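Local coordinates for protein tautomerase (Advenella mimigardefordensis DPN7, PDB 6VVW) that belongs to the tautomerase family, built on the two beta-alpha-beta units of the MIF clan and assembled here as a trimer, at residues K86-V89 / T90-V94; A70-N73 / D74-A78. All coordinates share one frame; numbering follows the deposited sequence.

Contact 1 (K86-V89 / T90-V94); sequences KTAV and TTLDV
T90 and T91 carry on the i to i+4 ladder of helix 74-92 by bonding back to K86 and T87: T90 N donates to K86 O, 2.9 Å and nearly straight at 167°, and T91 N reaches T87 O at 3.0 Å. Two residues on, the bonding is less straight: D93 N meets V89 O at 3.1 Å with an N-H...O angle of 135°. D93 itself has left helical angles, with positive phi, so the chain turns off here and V94 is extended. This is the C-terminal end of helix 74-92, the helix of the beta-alpha-beta unit that leads from strand 62-69 to strand 99-106. T90 places OG1 between its own N and carbonyl carbon (chi1 54°), which swings the hydroxyl back over the preceding turn, where T90 OG1 donates to T87 O at 2.7 Å. T87 O is thus gripped by two donors, T91 N from almost straight ahead and the hydroxyl from the side. T91 OG1 in turn donates to T90 OG1 at 3.2 Å. On the buried flank, A88 CB meets L92 CD1 at 4.3 Å, while L92 also packs on F20 of helix 16-30. V89 CG1 lies 3.8 Å from V94 O, and both valines rest on I99 of strand 99-106.

Contact 2 (A70-N73 / D74-A78); sequences AGRN and DEVKA
K77 reaches back from the first turn of helix 74-92 along the chain that leads into it, and its side chain lies along the N73 and R72 carbonyls. K77 CB lies 3.5 Å from N73 O. K77 CG, anti to the carbonyl carbon (chi1 -58°), comes closer to that oxygen, and K77 CD passes N73 O at 3.8 Å. With the chain extended beyond CG, K77 CE moves on to the preceding peptide, 3.3 Å from R72 O and 4.1 Å from R72 CB. At the tip, K77 NZ makes a weak hydrogen bond to R72 O, also 3.3 Å long. N73 stands at the N-cap position, yet its side chain makes no capping bond; its amide lies beside the E75 carboxylate, the two planes 88° apart. On another flank V76 CG1 touches R72 CB at 4.0 Å. The lysine amine also has a long, weak ion pair with D105 of strand 99-106, and H110 of the second subunit lies close by. The backbone of the same lysine supplies the firm link: K77 N donates to N73 O at 2.8 Å, with an N-H...O angle of 177°. The chemistry thus divides K77 in two, its backbone N-H tying the helix start firmly to N73 while its amine is held by weak contacts to R72 O and D105.

In the fold
Both contacts involve helix 74-92: contact 2 lies where the chain enters it from strand 62-69, and contact 1 where the chain leaves it and turns toward strand 99-106. Their centres are 22 Å apart and their nearest atoms about 9 Å, so they do not touch and are joined through the helix between them. Strand 99-106 meets both, with I99 under 86-89/90-94 and L103 and D105 beside 70-73/74-78. Their surroundings differ: contact 1 packs against helix 16-30 within its own chain, whereas contact 2 also faces E109 and H110 of the second subunit of the trimer.

Contact 1 (K86-V89 / T90-V94)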
loop_
_atom_site.group_PDB
_atom_site.type_symbol
_atom_site.label_atom_id
_atom_site.label_comp_id
_atom_site.label_asym_id
_atom_site.label_seq_id
_atom_site.Cartn_x
_atom_site.Cartn_y
_atom_site.Cartn_z
ATOM N N LYS A 86 -5.525 -20.023 3.053
ATOM C CA LYS A 86 -5.436 -21.388 2.543
ATOM C C LYS A 86 -4.670 -21.430 1.230
ATOM O O LYS A 86 -3.756 -22.239 1.056
ATOM C CB LYS A 86 -6.835 -21.974 2.358
ATOM C CG LYS A 86 -6.868 -23.428 1.880
ATOM C CD LYS A 86 -7.660 -24.290 2.842
ATOM C CE LYS A 86 -6.835 -24.548 4.100
ATOM N NZ LYS A 86 -7.471 -25.431 5.116
ATOM N N THR A 87 -5.030 -20.556 0.295
ATOM C CA THR A 87 -4.409 -20.551 -1.026
ATOM C C THR A 87 -2.956 -20.114 -0.945
ATOM O O THR A 87 -2.065 -20.745 -1.535
ATOM C CB THR A 87 -5.196 -19.622 -1.954
ATOM O OG1 THR A 87 -6.479 -20.188 -2.219
ATOM C CG2 THR A 87 -4.475 -19.407 -3.273
ATOM N N ALA A 88 -2.706 -19.011 -0.234
ATOM C CA ALA A 88 -1.346 -18.539 -0.047
ATOM C C ALA A 88 -0.465 -19.646 0.487
ATOM O O ALA A 88 0.666 -19.834 0.027
ATOM C CB ALA A 88 -1.333 -17.353 0.906
ATOM N N VAL A 89 -0.967 -20.394 1.459
ATOM C CA VAL A 89 -0.200 -21.512 1.981
ATOM C C VAL A 89 0.023 -22.559 0.895
ATOM O O VAL A 89 1.165 -22.928 0.594
ATOM C CB VAL A 89 -0.900 -22.110 3.207
ATOM C CG1 VAL A 89 -0.349 -23.477 3.487
ATOM C CG2 VAL A 89 -0.688 -21.225 4.391
ATOM N N THR A 90 -1.068 -23.057 0.295
ATOM C CA THR A 90 -0.964 -24.182 -0.631
ATOM C C THR A 90 0.059 -23.901 -1.715
ATOM O O THR A 90 0.978 -24.694 -1.937
ATOM C CB THR A 90 -2.320 -24.502 -1.277
ATOM O OG1 THR A 90 -2.857 -23.324 -1.880
ATOM C CG2 THR A 90 -3.316 -25.043 -0.261
ATOM N N THR A 91 -0.062 -22.748 -2.376
ATOM C CA THR A 91 0.640 -22.501 -3.628
ATOM C C THR A 91 1.773 -21.483 -3.523
ATOM O O THR A 91 2.518 -21.315 -4.493
ATOM C CB THR A 91 -0.381 -22.073 -4.695
ATOM O OG1 THR A 91 -1.435 -23.032 -4.711
ATOM C CG2 THR A 91 0.206 -22.058 -6.070
ATOM N N LEU A 92 1.954 -20.821 -2.379
ATOM C CA LEU A 92 3.174 -20.064 -2.137
ATOM C C LEU A 92 4.167 -20.803 -1.260
ATOM O O LEU A 92 5.282 -20.310 -1.074
ATOM C CB LEU A 92 2.865 -18.718 -1.482
ATOM C CG LEU A 92 2.148 -17.643 -2.286
ATOM C CD1 LEU A 92 2.085 -16.385 -1.453
ATOM C CD2 LEU A 92 2.850 -17.368 -3.612
ATOM N N ASP A 93 3.775 -21.935 -0.683
ATOM C CA ASP A 93 4.653 -22.799 0.111
ATOM C C ASP A 93 5.270 -22.061 1.299
ATOM O O ASP A 93 6.490 -21.935 1.437
ATOM C CB ASP A 93 5.723 -23.426 -0.781
ATOM C CG ASP A 93 5.124 -24.119 -1.965
ATOM O OD1 ASP A 93 4.216 -24.949 -1.733
ATOM O OD2 ASP A 93 5.530 -23.820 -3.111
ATOM N N VAL A 94 4.392 -21.612 2.186
ATOM C CA VAL A 94 4.751 -20.819 3.345
ATOM C C VAL A 94 3.904 -21.307 4.517
ATOM O O VAL A 94 3.171 -22.294 4.403
ATOM C CB VAL A 94 4.573 -19.310 3.069
ATOM C CG1 VAL A 94 3.136 -18.852 3.319
ATOM C CG2 VAL A 94 5.581 -18.498 3.846
#

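Contact 2 (A70-N73 / D74-A78)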
loop_
_atom_site.group_PDB
_atom_site.type_symbol
_atom_site.label_atom_id
_atom_site.label_comp_id
_atom_site.label_asym_id
_atom_site.label_seq_id
_atom_site.Cartn_x
_atom_site.Cartn_y
_atom_site.Cartn_z
ATOM N N ALA A 70 -16.937 -1.283 0.153
ATOM C CA ALA A 70 -17.637 -1.438 1.427
ATOM C C ALA A 70 -19.059 -1.932 1.249
ATOM O O ALA A 70 -19.607 -1.907 0.141
ATOM C CB ALA A 70 -17.668 -0.127 2.213
ATOM N N GLY A 71 -19.654 -2.390 2.339
ATOM C CA GLY A 71 -20.962 -2.990 2.294
ATOM C C GLY A 71 -21.006 -4.487 2.438
ATOM O O GLY A 71 -22.060 -5.079 2.161
ATOM N N ARG A 72 -19.912 -5.119 2.862
ATOM C CA ARG A 72 -19.796 -6.571 2.935
ATOM C C ARG A 72 -19.677 -6.998 4.393
ATOM O O ARG A 72 -19.344 -6.208 5.274
ATOM C CB ARG A 72 -18.585 -7.094 2.133
ATOM C CG ARG A 72 -18.684 -7.127 0.568
ATOM C CD ARG A 72 -17.442 -7.851 -0.094
ATOM N NE ARG A 72 -17.125 -7.422 -1.471
ATOM C CZ ARG A 72 -16.599 -6.236 -1.786
ATOM N NH1 ARG A 72 -16.356 -5.373 -0.821
ATOM N NH2 ARG A 72 -16.322 -5.896 -3.050
ATOM N N ASN A 73 -19.925 -8.272 4.637
ATOM C CA ASN A 73 -20.163 -8.753 5.983
ATOM C C ASN A 73 -18.898 -9.276 6.636
ATOM O O ASN A 73 -18.082 -9.934 5.996
ATOM C CB ASN A 73 -21.217 -9.856 5.956
ATOM C CG ASN A 73 -22.140 -9.783 7.133
ATOM O OD1 ASN A 73 -22.003 -8.916 7.978
ATOM N ND2 ASN A 73 -23.080 -10.698 7.203
ATOM N N ASP A 74 -18.769 -9.002 7.932
ATOM C CA ASP A 74 -17.757 -9.583 8.794
ATOM C C ASP A 74 -17.521 -11.049 8.506
ATOM O O ASP A 74 -16.423 -11.565 8.721
ATOM C CB ASP A 74 -18.170 -9.449 10.256
ATOM C CG ASP A 74 -17.765 -8.137 10.843
ATOM O OD1 ASP A 74 -17.330 -7.275 10.057
ATOM O OD2 ASP A 74 -17.886 -7.971 12.075
ATOM N N GLU A 75 -18.549 -11.755 8.076
ATOM C CA GLU A 75 -18.321 -13.174 7.944
ATOM C C GLU A 75 -17.920 -13.550 6.543
ATOM O O GLU A 75 -17.154 -14.498 6.365
ATOM C CB GLU A 75 -19.542 -13.975 8.399
ATOM C CG GLU A 75 -20.873 -13.523 7.902
ATOM C CD GLU A 75 -21.959 -14.506 8.281
ATOM O OE1 GLU A 75 -21.649 -15.528 8.941
ATOM O OE2 GLU A 75 -23.126 -14.273 7.909
ATOM N N VAL A 76 -18.360 -12.816 5.535
ATOM C CA VAL A 76 -17.782 -13.088 4.231
ATOM C C VAL A 76 -16.339 -12.621 4.208
ATOM O O VAL A 76 -15.467 -13.303 3.663
ATOM C CB VAL A 76 -18.621 -12.464 3.105
ATOM C CG1 VAL A 76 -18.344 -10.988 2.961
ATOM C CG2 VAL A 76 -18.332 -13.181 1.811
ATOM N N LYS A 77 -16.048 -11.481 4.836
ATOM C CA LYS A 77 -14.662 -11.059 4.968
ATOM C C LYS A 77 -13.867 -12.102 5.727
ATOM O O LYS A 77 -12.816 -12.572 5.265
ATOM C CB LYS A 77 -14.595 -9.720 5.684
ATOM C CG LYS A 77 -15.354 -8.622 5.016
ATOM C CD LYS A 77 -15.311 -7.393 5.910
ATOM C CE LYS A 77 -16.087 -6.218 5.328
ATOM N NZ LYS A 77 -16.417 -5.203 6.387
ATOM N N ALA A 78 -14.378 -12.503 6.887
ATOM C CA ALA A 78 -13.836 -13.646 7.602
ATOM C C ALA A 78 -13.682 -14.856 6.706
ATOM O O ALA A 78 -12.918 -15.762 7.035
ATOM C CB ALA A 78 -14.739 -14.004 8.781
#